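Local coordinates for conserved protein (Methanothermobacter thermautotrophicus, PDB 1I36) that is of unknown function but binds NADP through a Rossmann-type domain and resembles 3-hydroxyacid dehydrogenases, so it is probably an oxidoreductase, at residues G105-M113 with R124-F135. The protein carries 1 engineered substitution. Numbering follows the deposited sequence.
Sequences GGFVDAAIM and RIIASGRDAEEF
In the sheet of the NADP-binding domain, strand 106-112, the last of the parallel run after 83-86, pairs with strand 124-128, which reverses the direction of the sheet. Asp109 and Ser128 exchange two backbone hydrogen bonds, Asp109 N to Ser128 O at 3.0 Å and Ser128 N to Asp109 O at 2.9 Å; Ala111 and Ile126 do the same, and Met113 N adds a fifth bond to Arg124 O. On one face Phe135, from the helix that follows the turn at 129-132, brings CE2 within 4.0 Å of Ala110 CB. Val108 forks here: CG1, anti to the backbone N (chi1 177°), reaches Ala127 CB at 3.7 Å and the Phe135 ring, while CG2 rests 3.5 Å from Asp131 O. With an alanine here both methyl contacts would go, which would probably leave a gap between the strand and the start of the helix and the Phe135 ring less firmly held. On the opposite face the bent Met113 chain lies obliquely over Ile126, SD 4.0 Å from Ile126 CD1, with Met192 of the second subunit packed on both. Ser128 OG lies beside Asp109 CB but bonds to Glu151 O and Ala155 N, whereas Asp109 OD1 takes Ser156. At the far end a water bridges Phe107 O (2.6 Å) to Asp131 N and OD2. Backbone bonding thus fixes the register, apolar packing seats the helix, and Ile112 is carried to the bound NADP.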
# COMPACT_ATOMS: atom_id res chain seq x y z
N GLY A 105 3.85 -25.09 32.25
CA GLY A 105 2.98 -23.95 32.35
C GLY A 105 2.29 -23.63 31.06
O GLY A 105 2.41 -24.36 30.10
N GLY A 106 1.47 -22.58 31.06
CA GLY A 106 0.81 -22.18 29.84
C GLY A 106 1.66 -21.08 29.23
O GLY A 106 2.27 -20.28 29.95
N PHE A 107 1.74 -21.03 27.90
CA PHE A 107 2.56 -20.02 27.25
C PHE A 107 1.65 -19.10 26.45
O PHE A 107 0.78 -19.56 25.74
CB PHE A 107 3.55 -20.67 26.29
CG PHE A 107 4.47 -19.69 25.60
CD1 PHE A 107 4.07 -19.02 24.46
CD2 PHE A 107 5.75 -19.51 26.06
CE1 PHE A 107 4.96 -18.16 23.78
CE2 PHE A 107 6.66 -18.65 25.38
CZ PHE A 107 6.24 -17.99 24.24
N VAL A 108 1.93 -17.80 26.51
CA VAL A 108 1.18 -16.80 25.76
C VAL A 108 2.13 -15.96 24.92
O VAL A 108 3.13 -15.45 25.43
CB VAL A 108 0.41 -15.84 26.73
CG1 VAL A 108 -0.31 -14.72 25.91
CG2 VAL A 108 -0.67 -16.66 27.50
N ASP A 109 1.85 -15.86 23.62
CA ASP A 109 2.68 -15.04 22.70
C ASP A 109 2.01 -13.65 22.76
O ASP A 109 0.88 -13.52 22.31
CB ASP A 109 2.55 -15.64 21.30
CG ASP A 109 3.23 -14.83 20.23
OD1 ASP A 109 3.97 -13.87 20.55
OD2 ASP A 109 3.01 -15.16 19.04
N ALA A 110 2.63 -12.66 23.40
CA ALA A 110 2.03 -11.31 23.43
C ALA A 110 2.85 -10.48 22.44
O ALA A 110 4.06 -10.64 22.37
CB ALA A 110 2.15 -10.70 24.83
N ALA A 111 2.21 -9.57 21.69
CA ALA A 111 2.94 -8.73 20.74
C ALA A 111 2.45 -7.29 20.90
O ALA A 111 1.24 -7.02 20.82
CB ALA A 111 2.70 -9.21 19.29
N ILE A 112 3.40 -6.39 21.13
CA ILE A 112 3.14 -4.97 21.33
C ILE A 112 2.89 -4.38 19.94
O ILE A 112 3.74 -4.50 19.05
CB ILE A 112 4.35 -4.29 22.01
CG1 ILE A 112 4.43 -4.78 23.46
CG2 ILE A 112 4.16 -2.75 22.02
CD1 ILE A 112 5.68 -4.30 24.24
N MET A 113 1.71 -3.80 19.76
CA MET A 113 1.29 -3.24 18.47
C MET A 113 1.42 -1.73 18.35
O MET A 113 0.55 -1.07 17.78
CB MET A 113 -0.17 -3.65 18.21
CG MET A 113 -0.37 -5.16 18.13
SD MET A 113 0.66 -5.81 16.85
CE MET A 113 -0.25 -5.42 15.41
N ARG A 124 -1.77 -1.09 22.72
CA ARG A 124 -2.52 -2.28 22.39
C ARG A 124 -1.52 -3.45 22.32
O ARG A 124 -0.42 -3.33 21.74
CB ARG A 124 -3.24 -2.14 21.05
CG ARG A 124 -3.91 -3.43 20.49
CD ARG A 124 -4.84 -4.16 21.48
NE ARG A 124 -5.88 -3.33 22.10
CZ ARG A 124 -7.05 -3.01 21.54
NH1 ARG A 124 -7.35 -3.44 20.32
NH2 ARG A 124 -7.96 -2.32 22.24
N ILE A 125 -1.88 -4.54 22.99
CA ILE A 125 -1.06 -5.73 22.97
C ILE A 125 -1.95 -6.86 22.46
O ILE A 125 -3.04 -7.07 22.98
CB ILE A 125 -0.61 -6.08 24.40
CG1 ILE A 125 0.33 -5.01 24.93
CG2 ILE A 125 0.04 -7.48 24.45
CD1 ILE A 125 0.59 -5.20 26.44
N ILE A 126 -1.52 -7.59 21.44
CA ILE A 126 -2.36 -8.72 21.01
C ILE A 126 -1.69 -9.97 21.60
O ILE A 126 -0.46 -10.01 21.76
CB ILE A 126 -2.55 -8.79 19.47
CG1 ILE A 126 -1.21 -8.93 18.76
CG2 ILE A 126 -3.32 -7.52 18.98
CD1 ILE A 126 -1.36 -9.26 17.24
N ALA A 127 -2.49 -10.99 21.91
CA ALA A 127 -1.96 -12.20 22.55
C ALA A 127 -2.61 -13.45 21.97
O ALA A 127 -3.82 -13.47 21.68
CB ALA A 127 -2.21 -12.12 24.09
N SER A 128 -1.80 -14.49 21.80
CA SER A 128 -2.29 -15.73 21.22
C SER A 128 -1.87 -16.93 22.07
O SER A 128 -0.86 -16.88 22.77
CB SER A 128 -1.81 -15.86 19.77
OG SER A 128 -0.42 -16.16 19.69
N GLY A 129 -2.65 -18.01 21.98
CA GLY A 129 -2.38 -19.21 22.76
C GLY A 129 -3.64 -19.55 23.54
O GLY A 129 -4.51 -18.69 23.75
N ARG A 130 -3.70 -20.78 24.05
CA ARG A 130 -4.86 -21.27 24.80
C ARG A 130 -5.13 -20.49 26.05
O ARG A 130 -6.27 -20.39 26.51
CB ARG A 130 -4.69 -22.75 25.22
CG ARG A 130 -4.58 -23.72 24.10
CD ARG A 130 -4.56 -25.17 24.65
NE ARG A 130 -5.79 -25.50 25.37
CZ ARG A 130 -5.87 -25.60 26.69
NH1 ARG A 130 -4.79 -25.41 27.42
NH2 ARG A 130 -7.01 -25.94 27.27
N ASP A 131 -4.06 -20.01 26.65
CA ASP A 131 -4.14 -19.23 27.86
C ASP A 131 -4.15 -17.72 27.64
O ASP A 131 -4.00 -16.96 28.60
CB ASP A 131 -2.94 -19.59 28.73
CG ASP A 131 -2.89 -21.09 29.03
OD1 ASP A 131 -3.65 -21.51 29.92
OD2 ASP A 131 -2.13 -21.81 28.33
N ALA A 132 -4.34 -17.29 26.39
CA ALA A 132 -4.33 -15.85 26.08
C ALA A 132 -5.45 -15.09 26.82
O ALA A 132 -5.26 -13.95 27.32
CB ALA A 132 -4.44 -15.65 24.53
N GLU A 133 -6.63 -15.70 26.87
CA GLU A 133 -7.77 -15.12 27.57
C GLU A 133 -7.45 -14.89 29.04
O GLU A 133 -7.88 -13.91 29.64
CB GLU A 133 -8.97 -16.06 27.51
CG GLU A 133 -9.67 -16.14 26.18
CD GLU A 133 -10.96 -16.94 26.30
OE1 GLU A 133 -11.79 -16.60 27.19
OE2 GLU A 133 -11.14 -17.91 25.53
N GLU A 134 -6.66 -15.79 29.62
CA GLU A 134 -6.29 -15.66 31.03
C GLU A 134 -5.34 -14.46 31.24
O GLU A 134 -5.47 -13.72 32.23
CB GLU A 134 -5.69 -16.97 31.52
CG GLU A 134 -5.33 -17.04 33.01
CD GLU A 134 -6.52 -16.89 33.96
OE1 GLU A 134 -7.66 -17.27 33.58
OE2 GLU A 134 -6.28 -16.38 35.08
N PHE A 135 -4.43 -14.23 30.29
CA PHE A 135 -3.51 -13.10 30.35
C PHE A 135 -4.35 -11.81 30.19
O PHE A 135 -4.10 -10.81 30.84
CB PHE A 135 -2.52 -13.22 29.19
CG PHE A 135 -1.66 -11.99 28.95
CD1 PHE A 135 -0.92 -11.42 29.98
CD2 PHE A 135 -1.58 -11.42 27.68
CE1 PHE A 135 -0.14 -10.30 29.76
CE2 PHE A 135 -0.81 -10.32 27.45
CZ PHE A 135 -0.08 -9.74 28.48
O HOH W 1 -1.38 -21.01 25.83